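Local atomic coordinates of ricin B-related lectin (Polyporus squamosus, PDB entry 5MUA), a protein that binds galactose through a ricin B-type beta-trefoil and carries a papain-like, calcium-binding domain that takes up the cysteine-protease inhibitor E-64. Residues B[16-21]-B[38-43]; B[213-218]-B[234-239]; B[23-28]-B[64-69]; B[7-12]-B[49-54]. All blocks are in the same frame, centred on the assembly; numbering follows the deposited sequence. Where two conformers were deposited one is given.

Interaction 1 (B[16-21]-B[38-43])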
loop_
_atom_site.group_PDB
_atom_site.type_symbol
_atom_site.label_atom_id
_atom_site.label_comp_id
_atom_site.label_asym_id
_atom_site.label_seq_id
_atom_site.Cartn_x
_atom_site.Cartn_y
_atom_site.Cartn_z
ATOM N N VAL B 16 30.041 24.349 -18.023
ATOM C CA VAL B 16 29.947 23.478 -19.206
ATOM C C VAL B 16 28.566 22.844 -19.257
ATOM O O VAL B 16 27.973 22.606 -18.226
ATOM C CB VAL B 16 31.020 22.394 -19.234
ATOM C CG1 VAL B 16 32.390 23.043 -19.418
ATOM C CG2 VAL B 16 30.979 21.540 -17.984
ATOM N N ALA B 17 28.095 22.542 -20.453
ATOM C CA ALA B 17 26.760 22.021 -20.621
ATOM C C ALA B 17 26.627 20.542 -20.240
ATOM O O ALA B 17 27.595 19.766 -20.193
ATOM C CB ALA B 17 26.308 22.190 -22.078
ATOM N N ASN B 18 25.375 20.167 -20.008
ATOM C CA ASN B 18 25.030 18.775 -19.807
ATOM C C ASN B 18 25.722 18.071 -18.639
ATOM O O ASN B 18 25.882 16.866 -18.647
ATOM C CB ASN B 18 25.279 18.014 -21.085
ATOM C CG ASN B 18 24.461 18.536 -22.217
ATOM O OD1 ASN B 18 24.983 19.077 -23.190
ATOM N ND2 ASN B 18 23.149 18.426 -22.075
ATOM N N THR B 19 26.087 18.851 -17.627
ATOM C CA THR B 19 26.947 18.353 -16.572
ATOM C C THR B 19 26.359 18.738 -15.220
ATOM O O THR B 19 26.073 19.907 -14.968
ATOM C CB THR B 19 28.369 18.996 -16.730
ATOM O OG1 THR B 19 28.866 18.642 -18.026
ATOM C CG2 THR B 19 29.345 18.481 -15.749
ATOM N N ARG B 20 26.155 17.739 -14.387
ATOM C CA ARG B 20 25.694 17.982 -13.015
ATOM C C ARG B 20 26.415 17.104 -11.992
ATOM O O ARG B 20 27.163 16.183 -12.343
ATOM C CB ARG B 20 24.182 17.881 -12.953
ATOM C CG ARG B 20 23.696 16.500 -13.291
ATOM C CD ARG B 20 22.222 16.583 -13.602
ATOM N NE ARG B 20 21.716 15.368 -14.162
ATOM C CZ ARG B 20 20.516 15.243 -14.704
ATOM N NH1 ARG B 20 19.713 16.261 -14.815
ATOM N NH2 ARG B 20 20.142 14.077 -15.165
ATOM N N LEU B 21 26.207 17.432 -10.715
ATOM C CA LEU B 21 26.919 16.806 -9.668
ATOM C C LEU B 21 26.268 15.496 -9.278
ATOM O O LEU B 21 25.049 15.378 -9.229
ATOM C CB LEU B 21 26.972 17.720 -8.500
ATOM C CG LEU B 21 27.826 18.984 -8.728
ATOM C CD1 LEU B 21 27.896 19.678 -7.377
ATOM C CD2 LEU B 21 29.248 18.662 -9.223
ATOM N N SER B 38 28.629 14.369 -13.772
ATOM C CA SER B 38 27.683 13.385 -14.266
ATOM C C SER B 38 27.006 13.975 -15.471
ATOM O O SER B 38 26.564 15.138 -15.460
ATOM C CB SER B 38 26.612 13.209 -13.154
ATOM O OG SER B 38 25.702 12.274 -13.516
ATOM N N SER B 39 26.854 13.173 -16.509
ATOM C CA SER B 39 26.118 13.563 -17.717
ATOM C C SER B 39 24.609 13.648 -17.429
ATOM O O SER B 39 24.033 12.727 -16.859
ATOM C CB SER B 39 26.331 12.532 -18.841
ATOM O OG SER B 39 25.507 12.861 -19.971
ATOM N N ASP B 40 23.975 14.725 -17.862
ATOM C CA ASP B 40 22.528 14.798 -17.821
ATOM C C ASP B 40 21.848 13.933 -18.898
ATOM O O ASP B 40 20.617 13.900 -18.925
ATOM C CB ASP B 40 21.976 16.243 -17.688
ATOM C CG ASP B 40 22.086 17.052 -18.958
ATOM O OD1 ASP B 40 22.461 16.492 -19.969
ATOM O OD2 ASP B 40 21.812 18.270 -18.909
ATOM N N ALA B 41 22.589 13.183 -19.707
ATOM C CA ALA B 41 21.924 12.192 -20.584
ATOM C C ALA B 41 21.458 11.004 -19.772
ATOM O O ALA B 41 20.671 10.259 -20.274
ATOM C CB ALA B 41 22.781 11.683 -21.729
ATOM N N VAL B 42 21.892 10.842 -18.517
ATOM C CA VAL B 42 21.405 9.705 -17.709
ATOM C C VAL B 42 20.934 10.273 -16.377
ATOM O O VAL B 42 21.193 11.449 -16.081
ATOM C CB VAL B 42 22.467 8.596 -17.511
ATOM C CG1 VAL B 42 22.732 7.864 -18.851
ATOM C CG2 VAL B 42 23.783 9.140 -16.884
ATOM N N ASP B 43 20.178 9.475 -15.621
ATOM C CA ASP B 43 19.494 10.025 -14.433
ATOM C C ASP B 43 19.701 9.178 -13.199
ATOM O O ASP B 43 18.695 8.821 -12.536
ATOM C CB ASP B 43 17.997 10.275 -14.723
ATOM C CG ASP B 43 17.357 11.220 -13.752
ATOM O OD1 ASP B 43 18.096 12.066 -13.135
ATOM O OD2 ASP B 43 16.107 11.144 -13.615
HETATM O O HOH W 1 23.182 12.749 -14.080
#

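Interaction 2 (B[213-218]-B[234-239])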
loop_
_atom_site.group_PDB
_atom_site.type_symbol
_atom_site.label_atom_id
_atom_site.label_comp_id
_atom_site.label_asym_id
_atom_site.label_seq_id
_atom_site.Cartn_x
_atom_site.Cartn_y
_atom_site.Cartn_z
ATOM N N THR B 213 -3.779 0.773 -4.263
ATOM C CA THR B 213 -3.183 0.756 -2.916
ATOM C C THR B 213 -1.860 0.035 -2.931
ATOM O O THR B 213 -0.923 0.491 -2.290
ATOM C CB THR B 213 -4.153 0.098 -1.906
ATOM O OG1 THR B 213 -5.276 0.924 -1.805
ATOM C CG2 THR B 213 -3.521 0.002 -0.484
ATOM N N VAL B 214 -1.769 -1.118 -3.591
ATOM C CA VAL B 214 -0.568 -1.888 -3.638
ATOM C C VAL B 214 0.517 -1.064 -4.391
ATOM O O VAL B 214 1.659 -1.054 -3.943
ATOM C CB VAL B 214 -0.754 -3.301 -4.259
ATOM C CG1 VAL B 214 0.573 -3.994 -4.519
ATOM C CG2 VAL B 214 -1.588 -4.159 -3.308
ATOM N N PHE B 215 0.155 -0.443 -5.511
ATOM C CA PHE B 215 1.156 0.367 -6.239
ATOM C C PHE B 215 1.712 1.483 -5.342
ATOM O O PHE B 215 2.962 1.678 -5.316
ATOM C CB PHE B 215 0.657 0.895 -7.587
ATOM C CG PHE B 215 1.721 1.625 -8.355
ATOM C CD1 PHE B 215 2.899 0.972 -8.654
ATOM C CD2 PHE B 215 1.553 2.953 -8.716
ATOM C CE1 PHE B 215 3.930 1.632 -9.330
ATOM C CE2 PHE B 215 2.579 3.629 -9.352
ATOM C CZ PHE B 215 3.721 2.929 -9.704
ATOM N N LYS B 216 0.823 2.157 -4.621
ATOM C CA LYS B 216 1.233 3.174 -3.684
ATOM C C LYS B 216 2.241 2.682 -2.675
ATOM O O LYS B 216 3.273 3.370 -2.349
ATOM C CB LYS B 216 0.065 3.936 -3.087
ATOM C CG LYS B 216 0.475 5.000 -2.100
ATOM C CD LYS B 216 -0.634 5.957 -1.715
ATOM C CE LYS B 216 -0.150 6.833 -0.555
ATOM N NZ LYS B 216 1.054 7.638 -0.904
ATOM N N GLY B 217 1.968 1.496 -2.158
ATOM C CA GLY B 217 2.968 0.849 -1.293
ATOM C C GLY B 217 4.261 0.443 -1.959
ATOM O O GLY B 217 5.395 0.541 -1.342
ATOM N N ALA B 218 4.161 0.003 -3.211
ATOM C CA ALA B 218 5.369 -0.307 -4.000
ATOM C C ALA B 218 6.311 0.904 -4.120
ATOM O O ALA B 218 7.510 0.762 -4.037
ATOM C CB ALA B 218 5.008 -0.847 -5.385
ATOM N N LEU B 234 8.364 10.175 -1.274
ATOM C CA LEU B 234 8.078 10.123 -2.703
ATOM C C LEU B 234 6.608 10.383 -2.951
ATOM O O LEU B 234 5.735 9.731 -2.326
ATOM C CB LEU B 234 8.469 8.745 -3.269
ATOM C CG LEU B 234 9.916 8.242 -3.099
ATOM C CD1 LEU B 234 10.121 6.972 -3.870
ATOM C CD2 LEU B 234 10.999 9.250 -3.457
ATOM N N LEU B 235 6.290 11.309 -3.851
ATOM C CA LEU B 235 4.895 11.591 -4.191
ATOM C C LEU B 235 4.275 10.469 -4.978
ATOM O O LEU B 235 4.730 10.157 -6.040
ATOM C CB LEU B 235 4.741 12.890 -5.002
ATOM C CG LEU B 235 3.275 13.268 -5.333
ATOM C CD1 LEU B 235 2.381 13.392 -4.099
ATOM C CD2 LEU B 235 3.232 14.506 -6.172
ATOM N N CYS B 236 3.252 9.824 -4.393
ATOM C CA CYS B 236 2.480 8.856 -5.152
ATOM C C CYS B 236 1.069 8.955 -4.592
ATOM O O CYS B 236 0.794 8.457 -3.532
ATOM C CB CYS B 236 3.011 7.430 -4.979
ATOM S SG CYS B 236 2.041 6.223 -5.926
ATOM N N GLY B 237 0.208 9.603 -5.316
ATOM C CA GLY B 237 -1.185 9.776 -4.886
ATOM C C GLY B 237 -2.069 8.562 -5.111
ATOM O O GLY B 237 -1.850 7.775 -6.053
ATOM N N LEU B 238 -3.030 8.443 -4.224
ATOM C CA LEU B 238 -4.184 7.523 -4.349
ATOM C C LEU B 238 -5.433 8.377 -4.531
ATOM O O LEU B 238 -5.585 9.402 -3.821
ATOM C CB LEU B 238 -4.324 6.642 -3.120
ATOM C CG LEU B 238 -5.538 5.702 -3.043
ATOM C CD1 LEU B 238 -5.487 4.718 -4.204
ATOM C CD2 LEU B 238 -5.451 4.915 -1.772
ATOM N N MET B 239 -6.298 8.003 -5.496
ATOM C CA MET B 239 -7.570 8.676 -5.667
ATOM C C MET B 239 -8.672 7.598 -5.843
ATOM O O MET B 239 -8.433 6.577 -6.403
ATOM C CB MET B 239 -7.560 9.582 -6.933
ATOM C CG MET B 239 -7.524 11.022 -6.591
ATOM S SD MET B 239 -7.381 11.874 -8.163
ATOM C CE MET B 239 -6.786 13.367 -7.388
#

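Interaction 3 (B[23-28]-B[64-69])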
loop_
_atom_site.group_PDB
_atom_site.type_symbol
_atom_site.label_atom_id
_atom_site.label_comp_id
_atom_site.label_asym_id
_atom_site.label_seq_id
_atom_site.Cartn_x
_atom_site.Cartn_y
_atom_site.Cartn_z
ATOM N N LEU B 23 27.325 11.707 -6.663
ATOM C CA LEU B 23 28.269 11.060 -5.775
ATOM C C LEU B 23 28.708 9.721 -6.342
ATOM O O LEU B 23 27.897 8.919 -6.760
ATOM C CB LEU B 23 27.684 10.920 -4.396
ATOM C CG LEU B 23 28.697 10.502 -3.367
ATOM C CD1 LEU B 23 29.609 11.679 -2.971
ATOM C CD2 LEU B 23 27.922 10.069 -2.105
ATOM N N SER B 24 30.013 9.514 -6.375
ATOM C CA SER B 24 30.629 8.279 -6.753
ATOM C C SER B 24 30.112 7.146 -5.933
ATOM O O SER B 24 29.850 7.334 -4.746
ATOM C CB SER B 24 32.151 8.307 -6.569
ATOM O OG SER B 24 32.694 7.079 -7.071
ATOM N N GLU B 25 29.955 5.979 -6.560
ATOM C CA GLU B 25 29.626 4.764 -5.772
ATOM C C GLU B 25 30.838 3.985 -5.225
ATOM O O GLU B 25 30.675 3.016 -4.453
ATOM C CB GLU B 25 28.730 3.829 -6.590
ATOM C CG GLU B 25 27.401 4.389 -7.010
ATOM C CD GLU B 25 26.587 3.311 -7.667
ATOM O OE1 GLU B 25 26.881 3.050 -8.840
ATOM O OE2 GLU B 25 25.742 2.697 -6.985
ATOM N N ASP B 26 32.056 4.426 -5.590
ATOM C CA ASP B 26 33.273 3.775 -5.172
ATOM C C ASP B 26 33.932 4.504 -4.024
ATOM O O ASP B 26 34.028 5.777 -4.007
ATOM C CB ASP B 26 34.262 3.703 -6.316
ATOM C CG ASP B 26 33.856 2.683 -7.378
ATOM O OD1 ASP B 26 33.297 1.623 -7.006
ATOM O OD2 ASP B 26 34.129 2.974 -8.535
ATOM N N SER B 27 34.306 3.727 -3.047
ATOM C CA SER B 27 35.058 4.265 -1.880
ATOM C C SER B 27 35.877 3.120 -1.367
ATOM O O SER B 27 35.786 2.027 -1.900
ATOM C CB SER B 27 34.096 4.831 -0.837
ATOM O OG SER B 27 33.195 3.842 -0.406
ATOM N N SER B 28 36.623 3.297 -0.306
ATOM C CA SER B 28 37.361 2.180 0.314
ATOM C C SER B 28 37.605 2.581 1.768
ATOM O O SER B 28 37.228 3.666 2.178
ATOM C CB SER B 28 38.730 1.981 -0.379
ATOM O OG SER B 28 39.545 3.063 -0.002
ATOM N N ASN B 64 23.427 13.732 -0.221
ATOM C CA ASN B 64 23.130 12.879 -1.368
ATOM C C ASN B 64 21.897 12.030 -0.999
ATOM O O ASN B 64 21.923 11.321 -0.018
ATOM C CB ASN B 64 24.340 12.031 -1.738
ATOM C CG ASN B 64 24.177 11.369 -3.064
ATOM O OD1 ASN B 64 23.866 10.200 -3.130
ATOM N ND2 ASN B 64 24.396 12.117 -4.147
ATOM N N ALA B 65 20.781 12.192 -1.697
ATOM C CA ALA B 65 19.525 11.512 -1.272
ATOM C C ALA B 65 19.790 9.999 -1.333
ATOM O O ALA B 65 19.314 9.262 -0.449
ATOM C CB ALA B 65 18.342 11.884 -2.161
ATOM N N PHE B 66 20.484 9.549 -2.387
ATOM C CA PHE B 66 20.722 8.138 -2.616
ATOM C C PHE B 66 21.630 7.554 -1.536
ATOM O O PHE B 66 21.240 6.670 -0.811
ATOM C CB PHE B 66 21.277 7.905 -4.027
ATOM C CG PHE B 66 21.603 6.460 -4.353
ATOM C CD1 PHE B 66 20.591 5.559 -4.645
ATOM C CD2 PHE B 66 22.921 5.992 -4.311
ATOM C CE1 PHE B 66 20.899 4.229 -4.916
ATOM C CE2 PHE B 66 23.246 4.657 -4.567
ATOM C CZ PHE B 66 22.216 3.783 -4.898
ATOM N N ALA B 67 22.862 8.087 -1.420
ATOM C CA ALA B 67 23.908 7.493 -0.593
ATOM C C ALA B 67 23.810 7.888 0.872
ATOM O O ALA B 67 24.394 7.207 1.728
ATOM C CB ALA B 67 25.303 7.827 -1.125
ATOM N N GLY B 68 23.075 8.926 1.172
ATOM C CA GLY B 68 22.947 9.462 2.530
ATOM C C GLY B 68 24.103 10.327 2.999
ATOM O O GLY B 68 23.979 11.018 4.031
ATOM N N SER B 69 25.223 10.237 2.289
ATOM C CA SER B 69 26.477 10.958 2.572
ATOM C C SER B 69 26.219 12.488 2.399
ATOM O O SER B 69 25.421 12.942 1.576
ATOM C CB SER B 69 27.534 10.582 1.497
ATOM O OG SER B 69 27.782 9.230 1.435
#

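Interaction 4 (B[7-12]-B[49-54])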
loop_
_atom_site.group_PDB
_atom_site.type_symbol
_atom_site.label_atom_id
_atom_site.label_comp_id
_atom_site.label_asym_id
_atom_site.label_seq_id
_atom_site.Cartn_x
_atom_site.Cartn_y
_atom_site.Cartn_z
ATOM N N GLY B 7 14.830 21.780 -0.141
ATOM C CA GLY B 7 14.316 21.086 -1.319
ATOM C C GLY B 7 15.271 20.047 -1.850
ATOM O O GLY B 7 16.344 19.813 -1.266
ATOM N N ILE B 8 14.893 19.390 -2.922
ATOM C CA ILE B 8 15.750 18.384 -3.593
ATOM C C ILE B 8 15.998 18.938 -4.968
ATOM O O ILE B 8 15.054 19.472 -5.634
ATOM C CB ILE B 8 15.061 16.993 -3.693
ATOM C CG1 ILE B 8 14.814 16.500 -2.242
ATOM C CG2 ILE B 8 15.900 16.038 -4.483
ATOM C CD1 ILE B 8 13.851 15.327 -2.121
ATOM N N TYR B 9 17.261 18.870 -5.393
ATOM C CA TYR B 9 17.709 19.537 -6.591
ATOM C C TYR B 9 18.699 18.743 -7.398
ATOM O O TYR B 9 19.443 17.913 -6.856
ATOM C CB TYR B 9 18.428 20.802 -6.202
ATOM C CG TYR B 9 17.646 21.791 -5.460
ATOM C CD1 TYR B 9 17.587 21.781 -4.066
ATOM C CD2 TYR B 9 17.022 22.821 -6.140
ATOM C CE1 TYR B 9 16.882 22.728 -3.406
ATOM C CE2 TYR B 9 16.337 23.831 -5.486
ATOM C CZ TYR B 9 16.272 23.801 -4.085
ATOM O OH TYR B 9 15.581 24.795 -3.432
ATOM N N TYR B 10 18.734 18.983 -8.706
ATOM C CA TYR B 10 19.961 18.732 -9.487
ATOM C C TYR B 10 20.812 19.971 -9.327
ATOM O O TYR B 10 20.272 21.117 -9.245
ATOM C CB TYR B 10 19.660 18.606 -10.988
ATOM C CG TYR B 10 18.838 17.417 -11.441
ATOM C CD1 TYR B 10 19.167 16.123 -11.082
ATOM C CD2 TYR B 10 17.800 17.614 -12.387
ATOM C CE1 TYR B 10 18.414 15.038 -11.554
ATOM C CE2 TYR B 10 17.057 16.537 -12.898
ATOM C CZ TYR B 10 17.350 15.263 -12.462
ATOM O OH TYR B 10 16.640 14.158 -12.960
ATOM N N ILE B 11 22.104 19.767 -9.203
ATOM C CA ILE B 11 23.057 20.896 -9.129
ATOM C C ILE B 11 23.890 20.756 -10.403
ATOM O O ILE B 11 24.710 19.849 -10.527
ATOM C CB ILE B 11 23.947 20.791 -7.880
ATOM C CG1 ILE B 11 23.113 20.685 -6.577
ATOM C CG2 ILE B 11 24.910 21.991 -7.810
ATOM C CD1 ILE B 11 23.941 20.474 -5.318
ATOM N N ALA B 12 23.671 21.643 -11.374
ATOM C CA ALA B 12 24.357 21.536 -12.661
ATOM C C ALA B 12 25.399 22.634 -12.783
ATOM O O ALA B 12 25.177 23.745 -12.305
ATOM C CB ALA B 12 23.369 21.706 -13.829
ATOM N N TRP B 49 20.205 15.850 -4.833
ATOM C CA TRP B 49 20.740 16.488 -3.632
ATOM C C TRP B 49 19.658 17.103 -2.770
ATOM O O TRP B 49 18.856 17.958 -3.227
ATOM C CB TRP B 49 21.769 17.558 -4.005
ATOM C CG TRP B 49 22.917 16.953 -4.748
ATOM C CD1 TRP B 49 23.036 16.858 -6.111
ATOM C CD2 TRP B 49 24.077 16.247 -4.214
ATOM N NE1 TRP B 49 24.179 16.221 -6.432
ATOM C CE2 TRP B 49 24.848 15.839 -5.310
ATOM C CE3 TRP B 49 24.555 15.989 -2.926
ATOM C CZ2 TRP B 49 26.074 15.142 -5.170
ATOM C CZ3 TRP B 49 25.782 15.304 -2.764
ATOM C CH2 TRP B 49 26.528 14.887 -3.896
ATOM N N LEU B 50 19.629 16.662 -1.511
ATOM C CA LEU B 50 18.672 17.115 -0.520
ATOM C C LEU B 50 19.364 18.177 0.304
ATOM O O LEU B 50 20.329 17.909 0.958
ATOM C CB LEU B 50 18.205 15.954 0.403
ATOM C CG LEU B 50 17.359 16.364 1.622
ATOM C CD1 LEU B 50 16.044 17.094 1.259
ATOM C CD2 LEU B 50 16.964 15.161 2.438
ATOM N N ILE B 51 18.846 19.393 0.190
ATOM C CA ILE B 51 19.481 20.605 0.694
ATOM C C ILE B 51 18.619 21.090 1.821
ATOM O O ILE B 51 17.425 21.387 1.618
ATOM C CB ILE B 51 19.633 21.622 -0.437
ATOM C CG1 ILE B 51 20.551 21.032 -1.476
ATOM C CG2 ILE B 51 20.261 22.903 0.136
ATOM C CD1 ILE B 51 20.885 21.980 -2.621
ATOM N N GLU B 52 19.175 21.075 3.017
ATOM C CA GLU B 52 18.431 21.325 4.244
ATOM C C GLU B 52 19.007 22.503 5.046
ATOM O O GLU B 52 20.161 22.532 5.336
ATOM C CB GLU B 52 18.292 20.087 5.121
ATOM C CG GLU B 52 17.549 18.947 4.445
ATOM C CD GLU B 52 17.663 17.610 5.160
ATOM O OE1 GLU B 52 18.770 17.047 5.171
ATOM O OE2 GLU B 52 16.655 17.164 5.763
ATOM N N PRO B 53 18.136 23.426 5.448
ATOM C CA PRO B 53 18.596 24.599 6.199
ATOM C C PRO B 53 19.126 24.194 7.539
ATOM O O PRO B 53 18.558 23.272 8.152
ATOM C CB PRO B 53 17.331 25.472 6.308
ATOM C CG PRO B 53 16.191 24.519 6.220
ATOM C CD PRO B 53 16.676 23.434 5.252
ATOM N N VAL B 54 20.173 24.844 8.018
ATOM C CA VAL B 54 20.678 24.574 9.356
ATOM C C VAL B 54 20.483 25.753 10.341
ATOM O O VAL B 54 21.133 25.800 11.343
ATOM C CB VAL B 54 22.153 24.154 9.397
ATOM C CG1 VAL B 54 22.364 22.777 8.782
ATOM C CG2 VAL B 54 22.994 25.197 8.735
#

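Interaction 1 (B[16-21]-B[38-43])
The antiparallel hairpin of strands 19-23 and 35-39, part of the ricin-type beta-trefoil, is joined here at the end where Thr19 pairs with Ser39 and Arg20 with Ser38. Arg20 and Ser38 form the hydrogen-bonded pair: Arg20 N gives a nearly straight bond of 2.8 Å to Ser38 O, while the return bond from Ser38 N to Arg20 O is weak, bent to 117°. Past the last bridge, Asp40 N still reaches Asn18 O at 3.0 Å. The side chains of the same two residues add a second link, since Asn18 ND2 donates to the syn lone pair of Asp40 OD1 at 2.9 Å, amide and carboxylate planes standing 75° apart.

Arg20 is the buried member. Its CG sits between the backbone N and the carbonyl carbon (chi1 64°), and the extended chain beyond carries the guanidinium under the turn that runs from Ser39 to Val42. Asp40 CB lies 3.4 Å above the guanidinium plane, over its centre; Tyr10 makes a cation-pi contact with the same arginine. Asp43 OD1, held by Tyr10 OH and Asn47, adds charge attraction from well out of that plane. At the edge, Arg20 NH2 donates to Val42 O at 3.0 Å, and a water accepts from Arg20 NE at 3.0 Å while donating to Ser39 O.

Interaction 2 (B[213-218]-B[234-239])
Lys216 reaches out from helix 208-226 across the first half of strand 233-243 and ends on a backbone carbonyl. Its chain leaves CA with CG opposite the backbone N (chi1 180°), stays extended as far as CE, and bends only at the last torsion, 60°, which swings the ammonium back onto Cys236 O. That bond is 2.8 Å from NZ to O and lies in the carbonyl plane, so the lysine satisfies the carbonyl of a buried residue just before the regular part of the strand resumes at Gly237.

The methylenes are used as well. Lys216 CD rests 4.0 Å from Leu238 CB, the two side chains crossing at about a right angle. Nearer the helix, Cys236 points its sulfur at the root of the lysine, with SG 3.9 Å from Lys216 CA. The same sulfur stands 5.0 Å from the centroid of the Phe215 ring, 45° off the ring normal, an oblique sulfur-aromatic contact. One turn back, Thr213 OG1 meets Leu238 CD2 at 4.0 Å, although its hydrogen bond goes to Asp209 O within the helix; Asp209 is itself a calcium ligand.

This pairing lays the helix that opens at Cys208, a residue of the E-64 pocket, against the sheet of the papain-like domain. Lys216 also packs on Thr213 of the second subunit. Phe215 continues the packing beyond the contact, stacked on Phe265 and edge-to-face with Trp191, while Leu238 also touches Phe283 of strand 280-285.

Interaction 3 (B[23-28]-B[64-69])
A single leucine does nearly all the joining here: Leu23, at the end of strand 19-23, packs against the side chains of Asn64, Ala67 and Ser69 together. Its CB lies 3.5 Å from Asn64 ND2. Further out, CD2 is the branch that makes the remaining contacts, 3.6 Å from Ala67 CB and also 3.6 Å from Ser69 OG, so one methyl faces both an apolar and a hydroxyl-bearing side chain.

The bend 64-69 keeps its shape through its own bonds. Asn64 OD1, placed by a first torsion of -168° that swings CG away from the backbone N, accepts from Ala67 N at 2.9 Å in the carbonyl plane and on a lone pair, an Asx motif. Asn64 N also takes Ser69 O as acceptor, at 2.8 Å, closing the loop between strands 59-64 and 70-73 of the trefoil. The other end of the amide is tied too, ND2 bonding to Asn46 O, whose residue also bonds Leu23 through the backbone.

At the outer margin Glu25 OE2 comes within 4.0 Å of Phe66 CE2, the carboxylate and ring planes 69° apart. With both ends of the Asn64 amide engaged elsewhere, the leucine meets a polar group that is already satisfied, and the two loops are held by van der Waals contact rather than by polar bonds of their own.

Interaction 4 (B[7-12]-B[49-54])
Ile11 CD1 sits over one face of the Trp49 indole, 4.0 Å from the centroid of the five-membered ring and 28° off its normal, a CH-pi contact in which the two side chains cross at about a right angle. On the same side Tyr9 CD1 meets Ile51 CD1 at 3.6 Å, and Ile51 CD1 also comes near Ile11 CD1, so the isoleucine of strand 49-53 bridges tyrosine and isoleucine of strand 7-13. A first torsion of -55° in Ile11 sets its CG1 beside the backbone N and lets the ethyl arm reach forward over the indole. The other face has Ile8 and Leu50, joined by Ile8 CG1 to Leu50 CD1 at 3.8 Å.

Beneath these side chains the backbones run antiparallel, their axes 4.7 Å apart with strand directions at 132°. Gly7 and Ile51 form one hydrogen-bonded pair and Tyr9 and Trp49 the other; Ile51 N to Gly7 O measures 2.9 Å and Tyr9 N to Trp49 O 2.8 Å. Between them Ile8 and Leu50 are the non-hydrogen-bonded pair, where Ile8 CA closes to 3.2 Å from Trp49 O. Both strands belong to the beta-trefoil of the ricin-type lectin, where strand 7-13 is flanked by 49-53 on one edge and 144-152 on the other.

Outside the pair, Trp49 NE1 bonds to Leu21 O and fixes the turn of the indole. Tyr9 OH bonds to Gly5 O and Gln4 N, while Ile11 and Ile51 both lean on Phe146 of strand 144-152.

Interactions 1, 3 and 4 share the trefoil, whereas interaction 2 belongs to the papain-like domain, about 24 Å from interaction 4 between centres. Interaction 4 is buried and mostly apolar, a strand pairing filled with aromatic and branched side chains; interaction 1 is at the surface and works through a salt bridge, a bridging water and hydrogen bonds from side-chain and backbone N-H groups. The two touch directly, since Leu21 N meets Ile11 O. Interaction 3 is partly buried, takes over strand 19-23 where interaction 1 leaves it, and packs Asn64 against Trp49 of interaction 4. Interaction 2 is buried too, but sets a helix on a strand through a lysine-to-carbonyl bond and apolar and sulfur contacts.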